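Local coordinates for putative dehydratase (Salmonella enterica subsp. enterica serovar Enteritidis, PDB 3TW9), which catalyses, with low activity and with magnesium as cofactor, the dehydration of D-gluconate to 2-dehydro-3-deoxy-D-gluconate, an activity thought to matter little for gluconate breakdown in the cell, at residues T32-I37 against A47-E52; L149-D154 against E171-V176; Y272-V277 against P295-E300; A64-R69 against G109-N114. All coordinates share one frame; numbering follows the deposited sequence. Where two conformers were deposited one is given.

Contact 1: T32-I37 against A47-E52; sequences TNVKTI and AVVKIE
Asn33 to Ile37 pair in antiparallel register with Val48 to Glu52, forming the first beta hairpin of the N-terminal capping domain found in the enolase superfamily; its three-stranded sheet continues through strand 59-63. Backbone bonds come in twos at two of the hydrogen-bonded pairs: Lys35 N reaches Lys50 O at 3.0 Å and Lys50 N returns to Lys35 O, while Ile37 and Val48 exchange the same two bonds. At the open end, Thr32 and Asn33 both face Glu52 in a classic beta bulge: Thr32 N donates to Glu52 O (2.9 Å), and Glu52 N donates to Asn33 O.

Apolar contacts occupy the face of Val34, Thr36, Val49 and Ile51. Val34 touches two partners, CG1 at 4.1 Å from Val49 CG1 and CG2 beside Ile51 CG1; helices 70-85 and 110-131 pack over this side. On the other face Ile37 slants across Lys50, its CD1 4.0 Å from Lys50 CB.

Charged side chains share that second face. Lys35 and Lys50 run alongside each other as extended chains, Lys35 CE 4.1 Å from Lys50 CD. Both ammonium groups form salt bridges to Glu414, one to each carboxylate oxygen, which probably offsets their mutual repulsion; Lys50 also makes a cation-pi contact with Tyr59. Glu52 lies beside Asn33, its carboxylate turned 55° from the amide. With CG of Asn33 anti to the backbone N (chi1 -169°), a water sits 2.9 Å from Asn33 OD1 and bridges it to Lys50 O.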
loop_
_atom_site.group_PDB
_atom_site.type_symbol
_atom_site.label_atom_id
_atom_site.label_comp_id
_atom_site.label_asym_id
_atom_site.label_seq_id
_atom_site.Cartn_x
_atom_site.Cartn_y
_atom_site.Cartn_z
ATOM N N THR C 32 -17.793 -22.054 -5.378
ATOM C CA THR C 32 -18.530 -23.153 -6.017
ATOM C C THR C 32 -18.742 -22.946 -7.506
ATOM O O THR C 32 -18.818 -23.910 -8.273
ATOM C CB THR C 32 -19.919 -23.349 -5.378
ATOM O OG1 THR C 32 -20.608 -22.093 -5.333
ATOM C CG2 THR C 32 -19.794 -23.937 -4.000
ATOM N N ASN C 33 -18.884 -21.686 -7.905
ATOM C CA ASN C 33 -19.137 -21.334 -9.285
ATOM C C ASN C 33 -18.590 -19.937 -9.584
ATOM O O ASN C 33 -18.678 -19.044 -8.749
ATOM C CB ASN C 33 -20.640 -21.381 -9.597
ATOM C CG ASN C 33 -20.920 -21.293 -11.080
ATOM O OD1 ASN C 33 -21.582 -20.369 -11.538
ATOM N ND2 ASN C 33 -20.391 -22.247 -11.847
ATOM N N VAL C 34 -18.010 -19.782 -10.768
ATOM C CA VAL C 34 -17.588 -18.490 -11.299
ATOM C C VAL C 34 -18.249 -18.320 -12.657
ATOM O O VAL C 34 -18.031 -19.137 -13.564
ATOM C CB VAL C 34 -16.042 -18.406 -11.481
ATOM C CG1 VAL C 34 -15.641 -17.070 -12.088
ATOM C CG2 VAL C 34 -15.326 -18.622 -10.164
ATOM N N LYS C 35 -19.070 -17.281 -12.806
ATOM C CA LYS C 35 -19.604 -16.959 -14.130
ATOM C C LYS C 35 -19.467 -15.498 -14.561
ATOM O O LYS C 35 -19.382 -14.582 -13.733
ATOM C CB LYS C 35 -21.050 -17.415 -14.258
ATOM C CG LYS C 35 -22.033 -16.527 -13.561
ATOM C CD LYS C 35 -23.468 -16.980 -13.792
ATOM C CE LYS C 35 -24.319 -16.585 -12.600
ATOM N NZ LYS C 35 -25.695 -17.169 -12.598
ATOM N N THR C 36 -19.465 -15.308 -15.874
ATOM C CA THR C 36 -19.333 -14.011 -16.502
ATOM C C THR C 36 -20.688 -13.623 -17.037
ATOM O O THR C 36 -21.232 -14.302 -17.903
ATOM C CB THR C 36 -18.339 -14.013 -17.668
ATOM O OG1 THR C 36 -17.092 -14.514 -17.211
ATOM C CG2 THR C 36 -18.115 -12.595 -18.188
ATOM N N ILE C 37 -21.218 -12.528 -16.509
ATOM C CA ILE C 37 -22.460 -11.940 -17.006
ATOM C C ILE C 37 -22.156 -10.816 -17.971
ATOM O O ILE C 37 -21.484 -9.837 -17.611
ATOM C CB ILE C 37 -23.350 -11.439 -15.825
ATOM C CG1 ILE C 37 -23.602 -12.587 -14.836
ATOM C CG2 ILE C 37 -24.674 -10.822 -16.343
ATOM C CD1 ILE C 37 -23.926 -12.135 -13.396
ATOM N N ALA C 47 -18.862 -6.449 -18.654
ATOM C CA ALA C 47 -18.660 -7.788 -18.091
ATOM C C ALA C 47 -18.620 -7.693 -16.592
ATOM O O ALA C 47 -17.866 -6.917 -16.010
ATOM C CB ALA C 47 -17.371 -8.437 -18.595
ATOM N N VAL C 48 -19.467 -8.489 -15.965
ATOM C CA VAL C 48 -19.528 -8.580 -14.533
ATOM C C VAL C 48 -19.340 -10.043 -14.165
ATOM O O VAL C 48 -20.033 -10.920 -14.687
ATOM C CB VAL C 48 -20.896 -8.066 -13.984
ATOM C CG1 VAL C 48 -21.038 -8.396 -12.500
ATOM C CG2 VAL C 48 -21.025 -6.582 -14.229
ATOM N N VAL C 49 -18.384 -10.298 -13.281
ATOM C CA VAL C 49 -18.166 -11.628 -12.713
ATOM C C VAL C 49 -18.987 -11.817 -11.449
ATOM O O VAL C 49 -18.935 -10.971 -10.560
ATOM C CB VAL C 49 -16.636 -11.859 -12.383
ATOM C CG1 VAL C 49 -16.391 -13.108 -11.513
ATOM C CG2 VAL C 49 -15.841 -11.993 -13.666
ATOM N N LYS C 50 -19.704 -12.949 -11.371
ATOM C CA LYS C 50 -20.370 -13.372 -10.129
ATOM C C LYS C 50 -19.708 -14.616 -9.599
ATOM O O LYS C 50 -19.612 -15.629 -10.307
ATOM C CB LYS C 50 -21.856 -13.632 -10.365
ATOM C CG LYS C 50 -22.647 -14.050 -9.113
ATOM C CD LYS C 50 -24.119 -13.984 -9.424
ATOM C CE LYS C 50 -24.981 -14.227 -8.222
ATOM N NZ LYS C 50 -26.394 -13.964 -8.629
ATOM N N ILE C 51 -19.248 -14.555 -8.354
ATOM C CA ILE C 51 -18.624 -15.697 -7.708
ATOM C C ILE C 51 -19.564 -16.230 -6.634
ATOM O O ILE C 51 -19.865 -15.526 -5.678
ATOM C CB ILE C 51 -17.248 -15.319 -7.076
ATOM C CG1 ILE C 51 -16.231 -14.988 -8.180
ATOM C CG2 ILE C 51 -16.707 -16.458 -6.208
ATOM C CD1 ILE C 51 -14.837 -14.741 -7.665
ATOM N N GLU C 52 -20.021 -17.466 -6.806
ATOM C CA GLU C 52 -20.885 -18.093 -5.812
ATOM C C GLU C 52 -20.078 -18.915 -4.812
ATOM O O GLU C 52 -18.996 -19.423 -5.120
ATOM C CB GLU C 52 -21.965 -18.950 -6.482
ATOM C CG GLU C 52 -23.045 -18.130 -7.177
ATOM C CD GLU C 52 -24.043 -18.988 -7.925
ATOM O OE1 GLU C 52 -23.690 -20.127 -8.296
ATOM O OE2 GLU C 52 -25.179 -18.518 -8.142
HETATM O O HOH W 1 -21.540 -17.771 -10.153
#

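Contact 2: L149-D154 against E171-V176; sequences LYCHTD and EGYQYV
Cys151 sets its sulfur almost squarely over the Tyr173 ring: SG stands 3.5 Å from the ring centroid, only 10° off the normal. This sulfur-aromatic contact lies in the first beta-alpha-beta unit of the C-terminal barrel, where helix 158-171 links parallel strands 147-152 and 175-177. The Cys151 chi1 of 60° puts SG between backbone N and carbonyl carbon, over the ring centre, while CB of the same residue adds a CH-pi contact to that ring. Leu149 CB packs against Tyr173 CE1 at 3.9 Å.

Between the strands, Tyr150 CA approaches Tyr175 O at 3.3 Å through a CA-H...O contact, and Tyr150 CB touches Tyr175 CB. From there the Tyr150 ring extends into the active-site side, where its hydroxyl bonds to that of Tyr272 and it packs on Arg321 and Glu377, both substrate-binding residues. Farther along, Thr153 CG2 meets Val176 CG1 at 4.0 Å, the two side chains crossing at about a right angle beneath helix 158-171.

A water bridges the chain entering the second strand to the first: it donates to Leu149 O at 2.7 Å and accepts from Gln174 N at 2.8 Å.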
loop_
_atom_site.group_PDB
_atom_site.type_symbol
_atom_site.label_atom_id
_atom_site.label_comp_id
_atom_site.label_asym_id
_atom_site.label_seq_id
_atom_site.Cartn_x
_atom_site.Cartn_y
_atom_site.Cartn_z
ATOM N N LEU C 149 -16.878 14.934 -7.523
ATOM C CA LEU C 149 -16.952 14.424 -8.861
ATOM C C LEU C 149 -16.589 15.495 -9.868
ATOM O O LEU C 149 -16.665 16.705 -9.587
ATOM C CB LEU C 149 -18.386 13.958 -9.146
ATOM C CG LEU C 149 -19.061 13.010 -8.181
ATOM C CD1 LEU C 149 -20.501 12.908 -8.583
ATOM C CD2 LEU C 149 -18.370 11.611 -8.113
ATOM N N TYR C 150 -16.140 15.050 -11.040
ATOM C CA TYR C 150 -16.215 15.857 -12.243
ATOM C C TYR C 150 -17.008 15.116 -13.310
ATOM O O TYR C 150 -17.106 13.888 -13.296
ATOM C CB TYR C 150 -14.847 16.347 -12.780
ATOM C CG TYR C 150 -13.945 15.386 -13.555
ATOM C CD1 TYR C 150 -13.943 15.364 -14.955
ATOM C CD2 TYR C 150 -13.015 14.585 -12.877
ATOM C CE1 TYR C 150 -13.075 14.526 -15.667
ATOM C CE2 TYR C 150 -12.135 13.735 -13.592
ATOM C CZ TYR C 150 -12.171 13.732 -14.974
ATOM O OH TYR C 150 -11.299 12.930 -15.687
ATOM N N CYS C 151 -17.594 15.892 -14.208
ATOM C CA CYS C 151 -18.333 15.336 -15.332
ATOM C C CYS C 151 -17.834 15.983 -16.602
ATOM O O CYS C 151 -17.153 17.022 -16.583
ATOM C CB CYS C 151 -19.820 15.634 -15.159
ATOM S SG CYS C 151 -20.106 17.404 -15.103
ATOM N N HIS C 152 -18.233 15.381 -17.708
ATOM C CA HIS C 152 -17.896 15.827 -19.043
ATOM C C HIS C 152 -18.946 16.823 -19.526
ATOM O O HIS C 152 -20.088 16.775 -19.072
ATOM C CB HIS C 152 -17.895 14.615 -19.969
ATOM C CG HIS C 152 -16.850 13.589 -19.640
ATOM N ND1 HIS C 152 -16.586 12.517 -20.468
ATOM C CD2 HIS C 152 -15.985 13.483 -18.602
ATOM C CE1 HIS C 152 -15.627 11.779 -19.937
ATOM N NE2 HIS C 152 -15.252 12.337 -18.801
ATOM N N THR C 153 -18.549 17.716 -20.427
ATOM C CA THR C 153 -19.447 18.736 -20.965
ATOM C C THR C 153 -19.516 18.685 -22.489
ATOM O O THR C 153 -19.552 19.733 -23.140
ATOM C CB THR C 153 -19.052 20.172 -20.486
ATOM O OG1 THR C 153 -17.746 20.519 -20.968
ATOM C CG2 THR C 153 -19.083 20.295 -18.960
ATOM N N ASP C 154 -19.538 17.461 -23.035
ATOM C CA ASP C 154 -19.426 17.200 -24.479
ATOM C C ASP C 154 -20.434 18.006 -25.288
ATOM O O ASP C 154 -21.634 17.928 -25.038
ATOM C CB ASP C 154 -19.624 15.702 -24.767
ATOM C CG ASP C 154 -18.393 14.869 -24.441
ATOM O OD1 ASP C 154 -18.265 13.755 -24.983
ATOM O OD2 ASP C 154 -17.543 15.315 -23.651
ATOM N N GLU C 171 -26.250 22.268 -11.577
ATOM C CA GLU C 171 -26.500 20.979 -10.935
ATOM C C GLU C 171 -25.652 20.740 -9.680
ATOM O O GLU C 171 -25.987 19.871 -8.891
ATOM C CB GLU C 171 -26.277 19.818 -11.907
ATOM C CG GLU C 171 -27.258 19.768 -13.058
ATOM C CD GLU C 171 -27.161 18.492 -13.885
ATOM O OE1 GLU C 171 -26.282 17.641 -13.613
ATOM O OE2 GLU C 171 -27.983 18.342 -14.816
ATOM N N GLY C 172 -24.551 21.483 -9.516
ATOM C CA GLY C 172 -23.714 21.355 -8.320
ATOM C C GLY C 172 -22.302 20.849 -8.588
ATOM O O GLY C 172 -21.517 20.684 -7.644
ATOM N N TYR C 173 -21.973 20.585 -9.853
ATOM C CA TYR C 173 -20.588 20.186 -10.187
ATOM C C TYR C 173 -19.643 21.351 -9.951
ATOM O O TYR C 173 -19.900 22.497 -10.382
ATOM C CB TYR C 173 -20.501 19.670 -11.619
ATOM C CG TYR C 173 -21.026 18.265 -11.767
ATOM C CD1 TYR C 173 -20.208 17.168 -11.477
ATOM C CD2 TYR C 173 -22.351 18.019 -12.179
ATOM C CE1 TYR C 173 -20.676 15.856 -11.627
ATOM C CE2 TYR C 173 -22.826 16.713 -12.320
ATOM C CZ TYR C 173 -21.987 15.639 -12.037
ATOM O OH TYR C 173 -22.450 14.355 -12.165
ATOM N N GLN C 174 -18.549 21.058 -9.251
ATOM C CA GLN C 174 -17.546 22.057 -8.903
ATOM C C GLN C 174 -16.255 21.830 -9.688
ATOM O O GLN C 174 -15.280 22.555 -9.514
ATOM C CB GLN C 174 -17.298 22.029 -7.399
ATOM C CG GLN C 174 -18.558 22.430 -6.640
ATOM C CD GLN C 174 -18.296 22.701 -5.186
ATOM O OE1 GLN C 174 -18.124 23.857 -4.792
ATOM N NE2 GLN C 174 -18.204 21.651 -4.390
ATOM N N TYR C 175 -16.300 20.824 -10.557
ATOM C CA TYR C 175 -15.161 20.411 -11.382
ATOM C C TYR C 175 -15.750 19.909 -12.698
ATOM O O TYR C 175 -16.660 19.087 -12.683
ATOM C CB TYR C 175 -14.404 19.234 -10.752
ATOM C CG TYR C 175 -13.917 19.356 -9.324
ATOM C CD1 TYR C 175 -12.547 19.505 -9.040
ATOM C CD2 TYR C 175 -14.805 19.225 -8.253
ATOM C CE1 TYR C 175 -12.104 19.597 -7.706
ATOM C CE2 TYR C 175 -14.391 19.307 -6.953
ATOM C CZ TYR C 175 -13.049 19.489 -6.678
ATOM O OH TYR C 175 -12.694 19.542 -5.358
ATOM N N VAL C 176 -15.233 20.375 -13.834
ATOM C CA VAL C 176 -15.757 19.952 -15.153
ATOM C C VAL C 176 -14.652 19.718 -16.158
ATOM O O VAL C 176 -13.695 20.465 -16.185
ATOM C CB VAL C 176 -16.712 21.014 -15.809
ATOM C CG1 VAL C 176 -18.093 20.974 -15.152
ATOM C CG2 VAL C 176 -16.123 22.412 -15.714
HETATM O O HOH W 2 -18.122 18.522 -8.258
#

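Contact 3: Y272-V277 against P295-E300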
loop_
_atom_site.group_PDB
_atom_site.type_symbol
_atom_site.label_atom_id
_atom_site.label_comp_id
_atom_site.label_asym_id
_atom_site.label_seq_id
_atom_site.Cartn_x
_atom_site.Cartn_y
_atom_site.Cartn_z
ATOM N N TYR C 272 -6.323 19.593 -13.701
ATOM C CA TYR C 272 -5.294 18.825 -14.378
ATOM C C TYR C 272 -5.382 18.827 -15.899
ATOM O O TYR C 272 -6.451 19.046 -16.477
ATOM C CB TYR C 272 -5.131 17.418 -13.774
ATOM C CG TYR C 272 -6.231 16.391 -13.858
ATOM C CD1 TYR C 272 -6.776 15.964 -15.094
ATOM C CD2 TYR C 272 -6.648 15.741 -12.686
ATOM C CE1 TYR C 272 -7.740 14.912 -15.127
ATOM C CE2 TYR C 272 -7.587 14.744 -12.712
ATOM C CZ TYR C 272 -8.140 14.332 -13.912
ATOM O OH TYR C 272 -9.066 13.289 -13.853
ATOM N N LEU C 273 -4.226 18.589 -16.523
ATOM C CA LEU C 273 -4.130 18.338 -17.965
ATOM C C LEU C 273 -3.836 16.853 -18.103
ATOM O O LEU C 273 -2.865 16.358 -17.522
ATOM C CB LEU C 273 -2.980 19.133 -18.569
ATOM C CG LEU C 273 -2.767 19.051 -20.095
ATOM C CD1 LEU C 273 -3.964 19.680 -20.835
ATOM C CD2 LEU C 273 -1.512 19.777 -20.486
ATOM N N GLU C 274 -4.690 16.162 -18.851
ATOM C CA GLU C 274 -4.760 14.707 -18.850
ATOM C C GLU C 274 -4.186 14.061 -20.105
ATOM O O GLU C 274 -4.390 14.543 -21.226
ATOM C CB GLU C 274 -6.214 14.259 -18.672
ATOM C CG GLU C 274 -6.351 12.752 -18.589
ATOM C CD GLU C 274 -7.760 12.307 -18.620
ATOM O OE1 GLU C 274 -8.627 13.183 -18.538
ATOM O OE2 GLU C 274 -7.986 11.076 -18.696
ATOM N N ASP C 275 -3.506 12.937 -19.882
ATOM C CA ASP C 275 -2.836 12.160 -20.958
ATOM C C ASP C 275 -2.119 13.003 -21.990
ATOM O O ASP C 275 -2.412 12.911 -23.185
ATOM C CB ASP C 275 -3.794 11.161 -21.596
ATOM C CG ASP C 275 -4.243 10.115 -20.638
ATOM O OD1 ASP C 275 -3.806 10.123 -19.462
ATOM O OD2 ASP C 275 -5.099 9.269 -21.030
ATOM N N PRO C 276 -1.145 13.837 -21.536
ATOM C CA PRO C 276 -0.398 14.615 -22.503
ATOM C C PRO C 276 0.469 13.726 -23.428
ATOM O O PRO C 276 0.866 14.162 -24.503
ATOM C CB PRO C 276 0.493 15.511 -21.623
ATOM C CG PRO C 276 0.623 14.792 -20.329
ATOM C CD PRO C 276 -0.729 14.141 -20.148
ATOM N N VAL C 277 0.783 12.514 -22.978
ATOM C CA VAL C 277 1.515 11.563 -23.829
ATOM C C VAL C 277 0.817 10.219 -23.821
ATOM O O VAL C 277 0.086 9.891 -22.879
ATOM C CB VAL C 277 3.022 11.403 -23.433
ATOM C CG1 VAL C 277 3.731 12.726 -23.563
ATOM C CG2 VAL C 277 3.208 10.840 -21.989
ATOM N N PRO C 295 -0.761 20.972 -13.512
ATOM C CA PRO C 295 -0.871 19.629 -12.942
ATOM C C PRO C 295 -1.187 18.618 -14.031
ATOM O O PRO C 295 -1.880 18.936 -14.999
ATOM C CB PRO C 295 -2.069 19.726 -11.982
ATOM C CG PRO C 295 -2.185 21.225 -11.722
ATOM C CD PRO C 295 -1.822 21.862 -13.005
ATOM N N ILE C 296 -0.602 17.432 -13.896
ATOM C CA ILE C 296 -0.661 16.434 -14.963
ATOM C C ILE C 296 -1.289 15.178 -14.435
ATOM O O ILE C 296 -0.927 14.730 -13.353
ATOM C CB ILE C 296 0.765 16.050 -15.449
ATOM C CG1 ILE C 296 1.478 17.226 -16.118
ATOM C CG2 ILE C 296 0.733 14.818 -16.395
ATOM C CD1 ILE C 296 0.731 17.864 -17.340
ATOM N N SER C 297 -2.212 14.604 -15.195
ATOM C CA SER C 297 -2.668 13.246 -14.928
ATOM C C SER C 297 -2.370 12.311 -16.124
ATOM O O SER C 297 -2.328 12.728 -17.303
ATOM C CB SER C 297 -4.158 13.205 -14.562
ATOM O OG SER C 297 -4.936 13.428 -15.712
ATOM N N MET C 298 -2.187 11.035 -15.790
ATOM C CA MET C 298 -1.797 10.039 -16.767
ATOM C C MET C 298 -2.412 8.747 -16.324
ATOM O O MET C 298 -2.480 8.454 -15.129
ATOM C CB MET C 298 -0.258 9.835 -16.757
ATOM C CG MET C 298 0.545 10.780 -17.614
ATOM S SD MET C 298 0.215 10.697 -19.390
ATOM C CE MET C 298 0.733 8.984 -19.745
ATOM N N GLY C 299 -2.806 7.925 -17.288
ATOM C CA GLY C 299 -2.829 6.520 -16.969
ATOM C C GLY C 299 -4.051 5.669 -17.203
ATOM O O GLY C 299 -4.031 4.480 -16.870
ATOM N N GLU C 300 -5.115 6.212 -17.787
ATOM C CA GLU C 300 -6.271 5.340 -18.031
ATOM C C GLU C 300 -5.918 4.143 -18.957
ATOM O O GLU C 300 -6.548 3.101 -18.865
ATOM C CB GLU C 300 -7.455 6.126 -18.576
ATOM C CG GLU C 300 -7.221 6.699 -19.931
ATOM C CD GLU C 300 -8.366 7.570 -20.427
ATOM O OE1 GLU C 300 -8.919 8.393 -19.655
ATOM O OE2 GLU C 300 -8.690 7.438 -21.618
HETATM O O HOH W 3 -5.924 9.084 -18.191
#
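Ile296 and Leu273 start the apolar centre on the helix-facing side of two neighbouring parallel barrel strands; Pro276 and Val277, in the loop after the first strand, extend it. Ile296 CG2 meets Pro276 CG at 3.9 Å, and its CD1 turns to Leu273 CB. Met298, bent at chi2 and chi3 (both -63°), curls back to lay SD by Pro276 CD and CE 3.8 Å from Val277 CG2. On the barrel-interior side Ser297 sits over one face of the Tyr272 ring, CB 3.8 Å from its centroid, with OG displaced toward the rim and without a polar partner in the model.

Between the two faces the backbones are joined by Leu273 N to Pro295 O, Ser297 N to Leu273 O and Asp275 N to Ser297 O. Past the strand ends Gly299 N donates to Asp275 OD1 at 3.2 Å, on the syn side of the carboxylate.

At the polar edge Glu274 OE2 and Glu300 OE1 come within 3.0 Å, their carboxylate planes 72° apart. A water lies within hydrogen-bonding distance of Glu274 OE2 and Asp275 OD1 and accepts from Glu300 N; Arg321 makes a salt bridge to Glu274 OE2. Glu274 and Glu300, with Asp248, bind the enzyme's magnesium ion, and carboxylates this close would probably repel one another without a cation.

Contact 4: A64-R69 against G109-N114; sequences ATFTQR and GPIMNN
Phe66 carries the apolar part of this contact, reaching from the loop after strand 59-63 to the first turn of helix 110-131. Its CG is anti to the backbone N (chi1 171°), which sends the ring alongside Pro110, with CE2 3.6 Å from Pro110 CB. Ile111 comes to the ring's edge, near its plane, with CG1 3.8 Å from CE2 of Phe66. Arg69 CB lies over one face of the same ring and also touches Ile111, at 4.1 Å from CG1. Phe66 is thus packed between its own loop and the helix start, while Ile111 continues onto Ala72 and Val73 of helix 70-85.

Asn114 packs on the loop one turn further along the helix. This side chain points to the loop and fits against Ala64, Thr65 and the Phe66 backbone and CB. Ala64 CB rests 3.3 Å from Asn114 O, where the two backbones come closest, and Ala64 CA makes a CA-H...O contact to the same oxygen.

Hydrogen bonds within each segment fix the shapes that meet. Arg69 N donates to Phe66 O, closing the short 3-10 turn, and Arg69 NH1 reaches back to Gln68 O at 2.9 Å, the acceptor lying in the guanidinium plane. In the helix, Asn113 N donates to Gly109 O at the N-cap residue, while the Asn113 amide ties outward to Val303 and Thr326.

The loop supplies Gln68, a substrate-binding residue that here bonds to a glycerol, probably from the crystallisation liquor, an arrangement consistent with the capping-domain loop that closes over the barrel mouth in enolase-superfamily enzymes.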
loop_
_atom_site.group_PDB
_atom_site.type_symbol
_atom_site.label_atom_id
_atom_site.label_comp_id
_atom_site.label_asym_id
_atom_site.label_seq_id
_atom_site.Cartn_x
_atom_site.Cartn_y
_atom_site.Cartn_z
ATOM N N ALA C 64 -15.314 -6.626 -14.854
ATOM C CA ALA C 64 -14.323 -7.058 -15.843
ATOM C C ALA C 64 -14.463 -6.315 -17.157
ATOM O O ALA C 64 -14.169 -6.868 -18.223
ATOM C CB ALA C 64 -14.433 -8.608 -16.067
ATOM N N THR C 65 -14.914 -5.058 -17.100
ATOM C CA THR C 65 -15.270 -4.335 -18.300
ATOM C C THR C 65 -14.073 -3.689 -19.013
ATOM O O THR C 65 -13.624 -2.589 -18.627
ATOM C CB THR C 65 -16.388 -3.304 -17.985
ATOM O OG1 THR C 65 -17.477 -3.987 -17.310
ATOM C CG2 THR C 65 -16.896 -2.599 -19.247
ATOM N N PHE C 66 -13.549 -4.429 -19.994
ATOM C CA PHE C 66 -12.787 -3.885 -21.113
ATOM C C PHE C 66 -13.777 -4.018 -22.266
ATOM O O PHE C 66 -13.861 -5.059 -22.919
ATOM C CB PHE C 66 -11.506 -4.728 -21.312
ATOM C CG PHE C 66 -10.707 -4.425 -22.563
ATOM C CD1 PHE C 66 -10.886 -3.263 -23.311
ATOM C CD2 PHE C 66 -9.713 -5.319 -22.963
ATOM C CE1 PHE C 66 -10.127 -3.002 -24.442
ATOM C CE2 PHE C 66 -8.931 -5.062 -24.100
ATOM C CZ PHE C 66 -9.148 -3.903 -24.847
ATOM N N THR C 67 -14.518 -2.939 -22.513
ATOM C CA THR C 67 -15.683 -2.994 -23.417
ATOM C C THR C 67 -15.359 -3.435 -24.855
ATOM O O THR C 67 -16.094 -4.247 -25.445
ATOM C CB THR C 67 -16.494 -1.660 -23.407
ATOM O OG1 THR C 67 -17.775 -1.867 -24.012
ATOM C CG2 THR C 67 -15.796 -0.555 -24.195
ATOM N N GLN C 68 -14.233 -2.950 -25.390
ATOM C CA GLN C 68 -13.857 -3.239 -26.782
ATOM C C GLN C 68 -13.455 -4.701 -27.015
ATOM O O GLN C 68 -13.364 -5.131 -28.168
ATOM C CB GLN C 68 -12.763 -2.300 -27.261
ATOM C CG GLN C 68 -13.154 -0.816 -27.267
ATOM C CD GLN C 68 -12.848 -0.097 -25.954
ATOM O OE1 GLN C 68 -12.562 -0.714 -24.945
ATOM N NE2 GLN C 68 -12.936 1.230 -25.978
ATOM N N ARG C 69 -13.214 -5.449 -25.941
ATOM C CA ARG C 69 -12.802 -6.856 -26.077
ATOM C C ARG C 69 -13.609 -7.758 -25.163
ATOM O O ARG C 69 -13.144 -8.814 -24.739
ATOM C CB ARG C 69 -11.278 -7.034 -25.895
ATOM C CG ARG C 69 -10.416 -6.394 -26.991
ATOM C CD ARG C 69 -10.521 -7.083 -28.351
ATOM N NE ARG C 69 -9.650 -6.482 -29.366
ATOM C CZ ARG C 69 -9.925 -5.388 -30.088
ATOM N NH1 ARG C 69 -11.083 -4.756 -29.954
ATOM N NH2 ARG C 69 -9.042 -4.935 -30.979
ATOM N N GLY C 109 -1.740 -7.337 -19.146
ATOM C CA GLY C 109 -2.435 -6.846 -20.343
ATOM C C GLY C 109 -3.890 -6.572 -20.058
ATOM O O GLY C 109 -4.378 -7.007 -19.013
ATOM N N PRO C 110 -4.571 -5.860 -20.960
ATOM C CA PRO C 110 -5.947 -5.393 -20.623
ATOM C C PRO C 110 -6.962 -6.534 -20.519
ATOM O O PRO C 110 -7.850 -6.508 -19.651
ATOM C CB PRO C 110 -6.274 -4.398 -21.739
ATOM C CG PRO C 110 -5.376 -4.788 -22.923
ATOM C CD PRO C 110 -4.099 -5.380 -22.281
ATOM N N ILE C 111 -6.805 -7.569 -21.348
ATOM C CA ILE C 111 -7.717 -8.702 -21.237
ATOM C C ILE C 111 -7.409 -9.549 -19.986
ATOM O O ILE C 111 -8.306 -9.831 -19.164
ATOM C CB ILE C 111 -7.797 -9.558 -22.533
ATOM C CG1 ILE C 111 -8.277 -8.746 -23.736
ATOM C CG2 ILE C 111 -8.780 -10.754 -22.305
ATOM C CD1 ILE C 111 -8.097 -9.524 -25.069
ATOM N N MET C 112 -6.135 -9.890 -19.797
ATOM C CA MET C 112 -5.672 -10.608 -18.602
ATOM C C MET C 112 -6.049 -9.902 -17.297
ATOM O O MET C 112 -6.542 -10.521 -16.385
ATOM C CB MET C 112 -4.136 -10.801 -18.632
ATOM C CG MET C 112 -3.598 -11.500 -19.890
ATOM S SD MET C 112 -4.126 -13.239 -19.953
ATOM C CE MET C 112 -3.207 -13.987 -18.637
ATOM N N ASN C 113 -5.785 -8.602 -17.220
ATOM C CA ASN C 113 -6.024 -7.864 -15.979
ATOM C C ASN C 113 -7.530 -7.789 -15.659
ATOM O O ASN C 113 -7.921 -7.824 -14.480
ATOM C CB ASN C 113 -5.459 -6.461 -16.069
ATOM C CG ASN C 113 -3.901 -6.418 -16.190
ATOM O OD1 ASN C 113 -3.216 -7.441 -16.162
ATOM N ND2 ASN C 113 -3.364 -5.221 -16.354
ATOM N N ASN C 114 -8.356 -7.654 -16.707
ATOM C CA ASN C 114 -9.821 -7.554 -16.509
ATOM C C ASN C 114 -10.430 -8.860 -16.000
ATOM O O ASN C 114 -11.289 -8.853 -15.117
ATOM C CB ASN C 114 -10.525 -7.029 -17.768
ATOM C CG ASN C 114 -10.599 -5.511 -17.799
ATOM O OD1 ASN C 114 -9.787 -4.832 -18.443
ATOM N ND2 ASN C 114 -11.559 -4.966 -17.088
#

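From the N terminus, contact 1 closes the short hairpin between strands 31-39 and 46-53. Contact 4 follows, closing a longer loop that runs through helices 70-85 and 93-101 to helix 110-131; Ala47 O and Ala64 N, 2.8 Å apart, tie it to contact 1 within the capping domain. Contacts 2 and 3 each close a beta-alpha-beta unit of the barrel, separated along the chain by strand 244-248 and its flanking helices, and touch on the same barrel sheet. All four stand in series, with none enclosing or crossing another. Contacts 1 and 2 lie on opposite sides of the chain's centre, whereas contacts 3 and 4 approach to about 8 Å between nearest atoms, bringing cap and barrel close together.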